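Local coordinates for cycloalternan-forming enzyme (Listeria monocytogenes serovar 1/2a, PDB 5F7U), which belongs to glycoside hydrolase family 31, joining a TIM barrel to several beta-rich domains, and binds alpha-D-glucopyranose at several sites, at residues T407-N412 and E423-D428. The protein carries 1 engineered substitution. Residues are numbered along the deposited sequence; the frame is centred on the assembly and turned at random. Where two conformers were deposited one is given.
Sequences TYYIWN and EAFSYD. With GLC (alpha-D-glucopyranose), chain F.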
ATOM      1  N   THR A 407     -32.814  -1.009   0.475  1.00 19.75           N
ATOM      2  CA  THR A 407     -32.431  -0.428  -0.811  1.00 19.63           C
ATOM      3  C   THR A 407     -30.982   0.070  -0.781  1.00 19.24           C
ATOM      4  O   THR A 407     -30.329   0.161  -1.817  1.00 19.59           O
ATOM      5  CB  THR A 407     -33.308   0.782  -1.187  1.00 19.87           C
ATOM      6  OG1 THR A 407     -33.083   1.863  -0.266  1.00 19.41           O
ATOM      7  CG2 THR A 407     -34.822   0.410  -1.215  1.00 20.44           C
ATOM      8  N   TYR A 408     -30.521   0.472   0.400  1.00 19.12           N
ATOM      9  CA  TYR A 408     -29.207   1.106   0.582  1.00 18.52           C
ATOM     10  C   TYR A 408     -29.034   2.442  -0.152  1.00 18.28           C
ATOM     11  O   TYR A 408     -27.907   2.888  -0.365  1.00 18.09           O
ATOM     12  CB  TYR A 408     -28.051   0.120   0.297  1.00 18.42           C
ATOM     13  CG  TYR A 408     -28.050  -0.988   1.302  1.00 18.84           C
ATOM     14  CD1 TYR A 408     -27.457  -0.801   2.556  1.00 18.80           C
ATOM     15  CD2 TYR A 408     -28.692  -2.195   1.030  1.00 19.71           C
ATOM     16  CE1 TYR A 408     -27.496  -1.792   3.512  1.00 19.45           C
ATOM     17  CE2 TYR A 408     -28.745  -3.206   1.983  1.00 20.24           C
ATOM     18  CZ  TYR A 408     -28.135  -2.990   3.217  1.00 20.10           C
ATOM     19  OH  TYR A 408     -28.189  -3.985   4.171  1.00 21.53           O
ATOM     20  N   TYR A 409     -30.141   3.073  -0.554  1.00 18.17           N
ATOM     21  CA  TYR A 409     -30.059   4.455  -1.011  1.00 18.04           C
ATOM     22  C   TYR A 409     -31.068   5.387  -0.329  1.00 18.15           C
ATOM     23  O   TYR A 409     -31.125   6.575  -0.654  1.00 18.67           O
ATOM     24  CB  TYR A 409     -30.087   4.562  -2.550  1.00 18.19           C
ATOM     25  CG  TYR A 409     -31.360   4.083  -3.201  1.00 18.84           C
ATOM     26  CD1 TYR A 409     -32.477   4.912  -3.266  1.00 19.42           C
ATOM     27  CD2 TYR A 409     -31.435   2.809  -3.786  1.00 18.85           C
ATOM     28  CE1 TYR A 409     -33.656   4.474  -3.858  1.00 20.27           C
ATOM     29  CE2 TYR A 409     -32.609   2.364  -4.394  1.00 19.41           C
ATOM     30  CZ  TYR A 409     -33.709   3.205  -4.426  1.00 20.23           C
ATOM     31  OH  TYR A 409     -34.886   2.808  -5.033  1.00 20.97           O
ATOM     32  N   ILE A 410     -31.824   4.847   0.632  1.00 18.02           N
ATOM     33  CA  ILE A 410     -32.839   5.593   1.380  1.00 18.19           C
ATOM     34  C   ILE A 410     -32.432   5.575   2.853  1.00 17.91           C
ATOM     35  O   ILE A 410     -32.023   4.531   3.375  1.00 17.38           O
ATOM     36  CB  ILE A 410     -34.244   4.982   1.187  1.00 18.81           C
ATOM     37  CG1 ILE A 410     -34.641   5.039  -0.301  1.00 19.07           C
ATOM     38  CG2 ILE A 410     -35.305   5.667   2.072  1.00 19.05           C
ATOM     39  CD1 ILE A 410     -35.910   4.262  -0.651  1.00 19.97           C
ATOM     40  N   TRP A 411     -32.528   6.742   3.493  1.00 17.94           N
ATOM     41  CA  TRP A 411     -32.239   6.904   4.919  1.00 17.85           C
ATOM     42  C   TRP A 411     -33.141   6.039   5.777  1.00 18.28           C
ATOM     43  O   TRP A 411     -34.352   5.905   5.505  1.00 18.67           O
ATOM     44  CB  TRP A 411     -32.354   8.384   5.329  1.00 18.23           C
ATOM     45  CG  TRP A 411     -31.224   9.150   4.772  1.00 18.08           C
ATOM     46  CD1 TRP A 411     -31.157   9.734   3.530  1.00 18.35           C
ATOM     47  CD2 TRP A 411     -29.940   9.354   5.391  1.00 17.58           C
ATOM     48  NE1 TRP A 411     -29.903  10.315   3.351  1.00 17.90           N
ATOM     49  CE2 TRP A 411     -29.145  10.093   4.474  1.00 17.43           C
ATOM     50  CE3 TRP A 411     -29.389   8.997   6.644  1.00 17.24           C
ATOM     51  CZ2 TRP A 411     -27.824  10.470   4.756  1.00 16.98           C
ATOM     52  CZ3 TRP A 411     -28.067   9.384   6.925  1.00 16.67           C
ATOM     53  CH2 TRP A 411     -27.309  10.116   5.974  1.00 16.73           C
ATOM     54  N   ASN A 412     -32.564   5.472   6.832  1.00 18.11           N
ATOM     55  CA  ASN A 412     -33.352   4.681   7.775  1.00 18.65           C
ATOM     56  C   ASN A 412     -34.549   5.472   8.318  1.00 19.56           C
ATOM     57  O   ASN A 412     -34.440   6.676   8.600  1.00 19.58           O
ATOM     58  CB  ASN A 412     -32.478   4.192   8.936  1.00 18.42           C
ATOM     59  CG  ASN A 412     -32.999   2.916   9.549  1.00 18.90           C
ATOM     60  OD1 ASN A 412     -33.987   2.335   9.053  1.00 19.45           O
ATOM     61  ND2 ASN A 412     -32.330   2.442  10.614  1.00 18.47           N
ATOM     62  N   GLU A 423     -37.466   4.394 -11.072  1.00 32.50           N
ATOM     63  CA  GLU A 423     -37.471   5.861 -11.083  1.00 31.83           C
ATOM     64  C   GLU A 423     -36.732   6.359  -9.841  1.00 30.00           C
ATOM     65  O   GLU A 423     -36.812   5.744  -8.769  1.00 29.25           O
ATOM     66  CB  GLU A 423     -38.916   6.406 -11.132  1.00 33.72           C
ATOM     67  CG  GLU A 423     -39.606   6.216 -12.484  1.00 35.73           C
ATOM     68  CD  GLU A 423     -41.136   6.263 -12.438  1.00 38.08           C
ATOM     69  OE1 GLU A 423     -41.728   6.683 -11.415  1.00 38.95           O
ATOM     70  OE2 GLU A 423     -41.767   5.869 -13.452  1.00 39.33           O
ATOM     71  N   ALA A 424     -35.992   7.449 -10.000  1.00 28.58           N
ATOM     72  CA  ALA A 424     -35.162   7.984  -8.918  1.00 27.05           C
ATOM     73  C   ALA A 424     -35.961   8.900  -8.005  1.00 26.96           C
ATOM     74  O   ALA A 424     -36.941   9.528  -8.443  1.00 27.88           O
ATOM     75  CB  ALA A 424     -33.953   8.712  -9.487  1.00 26.88           C
ATOM     76  N   PHE A 425     -35.558   8.940  -6.733  1.00 25.72           N
ATOM     77  CA  PHE A 425     -36.095   9.885  -5.755  1.00 25.50           C
ATOM     78  C   PHE A 425     -35.290  11.185  -5.726  1.00 25.09           C
ATOM     79  O   PHE A 425     -34.095  11.207  -6.079  1.00 24.56           O
ATOM     80  CB  PHE A 425     -36.079   9.276  -4.343  1.00 24.75           C
ATOM     81  CG  PHE A 425     -37.032   8.133  -4.155  1.00 25.19           C
ATOM     82  CD1 PHE A 425     -36.645   6.822  -4.450  1.00 24.95           C
ATOM     83  CD2 PHE A 425     -38.320   8.359  -3.673  1.00 25.73           C
ATOM     84  CE1 PHE A 425     -37.537   5.764  -4.283  1.00 25.21           C
ATOM     85  CE2 PHE A 425     -39.214   7.300  -3.501  1.00 26.15           C
ATOM     86  CZ  PHE A 425     -38.821   6.002  -3.810  1.00 25.69           C
ATOM     87  N   SER A 426     -35.959  12.258  -5.312  0.50 25.70           N
ATOM     88  CA  SER A 426     -35.316  13.509  -4.926  0.50 25.71           C
ATOM     89  C   SER A 426     -35.483  13.609  -3.410  0.50 25.43           C
ATOM     90  O   SER A 426     -36.213  12.784  -2.817  0.50 25.48           O
ATOM     91  CB  SER A 426     -35.986  14.696  -5.630  0.50 26.79           C
ATOM     92  OG  SER A 426     -35.933  14.551  -7.038  0.50 27.31           O
ATOM     93  N   TYR A 427     -34.812  14.594  -2.789  1.00 25.15           N
ATOM     94  CA  TYR A 427     -34.903  14.815  -1.332  1.00 25.23           C
ATOM     95  C   TYR A 427     -36.344  15.094  -0.835  1.00 26.59           C
ATOM     96  O   TYR A 427     -36.754  14.577   0.214  1.00 26.00           O
ATOM     97  CB  TYR A 427     -34.004  15.974  -0.920  1.00 25.21           C
ATOM     98  CG  TYR A 427     -33.755  16.092   0.572  1.00 24.96           C
ATOM     99  CD1 TYR A 427     -32.855  15.238   1.211  1.00 24.38           C
ATOM    100  CD2 TYR A 427     -34.406  17.071   1.345  1.00 25.81           C
ATOM    101  CE1 TYR A 427     -32.606  15.348   2.575  1.00 24.07           C
ATOM    102  CE2 TYR A 427     -34.170  17.179   2.717  1.00 25.46           C
ATOM    103  CZ  TYR A 427     -33.252  16.325   3.319  1.00 24.73           C
ATOM    104  OH  TYR A 427     -32.991  16.393   4.673  1.00 24.78           O
ATOM    105  N   ASP A 428     -37.078  15.896  -1.613  1.00 28.02           N
ATOM    106  CA  ASP A 428     -38.464  16.296  -1.325  1.00 29.68           C
ATOM    107  C   ASP A 428     -39.464  15.151  -1.328  1.00 29.12           C
ATOM    108  O   ASP A 428     -40.579  15.313  -0.827  1.00 29.26           O
ATOM    109  CB  ASP A 428     -38.941  17.352  -2.334  1.00 32.69           C
ATOM    110  CG  ASP A 428     -38.246  18.687  -2.162  1.00 35.25           C
ATOM    111  OD1 ASP A 428     -37.515  18.875  -1.162  1.00 37.09           O
ATOM    112  OD2 ASP A 428     -38.421  19.563  -3.045  1.00 38.25           O
TER
HETATM  113  C1  GLC F   3     -22.419  -4.184   8.579  1.00 25.64           C
HETATM  114  C2  GLC F   3     -23.329  -5.417   8.478  1.00 27.55           C
HETATM  115  C3  GLC F   3     -24.294  -5.302   7.291  1.00 27.41           C
HETATM  116  C4  GLC F   3     -25.051  -3.975   7.318  1.00 26.07           C
HETATM  117  C5  GLC F   3     -24.021  -2.836   7.351  1.00 24.53           C
HETATM  118  C6  GLC F   3     -24.618  -1.435   7.302  1.00 23.74           C
HETATM  119  O2  GLC F   3     -22.538  -6.594   8.296  1.00 29.08           O
HETATM  120  O3  GLC F   3     -25.221  -6.395   7.300  1.00 28.66           O
HETATM  121  O4  GLC F   3     -25.884  -3.886   6.155  1.00 26.18           O
HETATM  122  O5  GLC F   3     -23.195  -2.972   8.525  1.00 23.89           O
HETATM  123  O6  GLC F   3     -25.291  -1.177   8.538  1.00 23.42           O
HETATM  124  O   HOH W   1     -35.012   4.799  -6.834  1.00 24.27           O
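Y409 meets F425 inside the long loop that follows strand 396-399 of the family 31 TIM barrel and runs on to helix 439-448. From CB, chi1 of 64° sets CG of Y409 between the backbone N and the carbonyl carbon, and the ring then lies with one face over CB of T407, 3.6 Å off the ring plane and toward its rim. Farther along, CE1 brings the ring edge to F425, 3.8 Å from its CD1; the two side chains cross at about a right angle. At the tip, OH lies 4.0 Å from F425 CE1, is hydrogen-bonded to D474, and accepts from a water at 2.7 Å. That water also donates to the carbonyl O of E423 at 2.8 Å, bridging the two segments. I410 adds its CD1, 4.3 Å from F425 CE1, while Q470 of helix 469-481 touches Y409, I410 and F425. The turn at 407-409 is an ST turn: OG1 of T407 accepts from N of Y409 along a nearly straight bond (169°). Next to it, Y408 belongs to a glycan pocket; its OH is hydrogen-bonded to E405, and O4 of an alpha-D-glucopyranose lies at the ring edge near its plane, 3.0 Å from that OH.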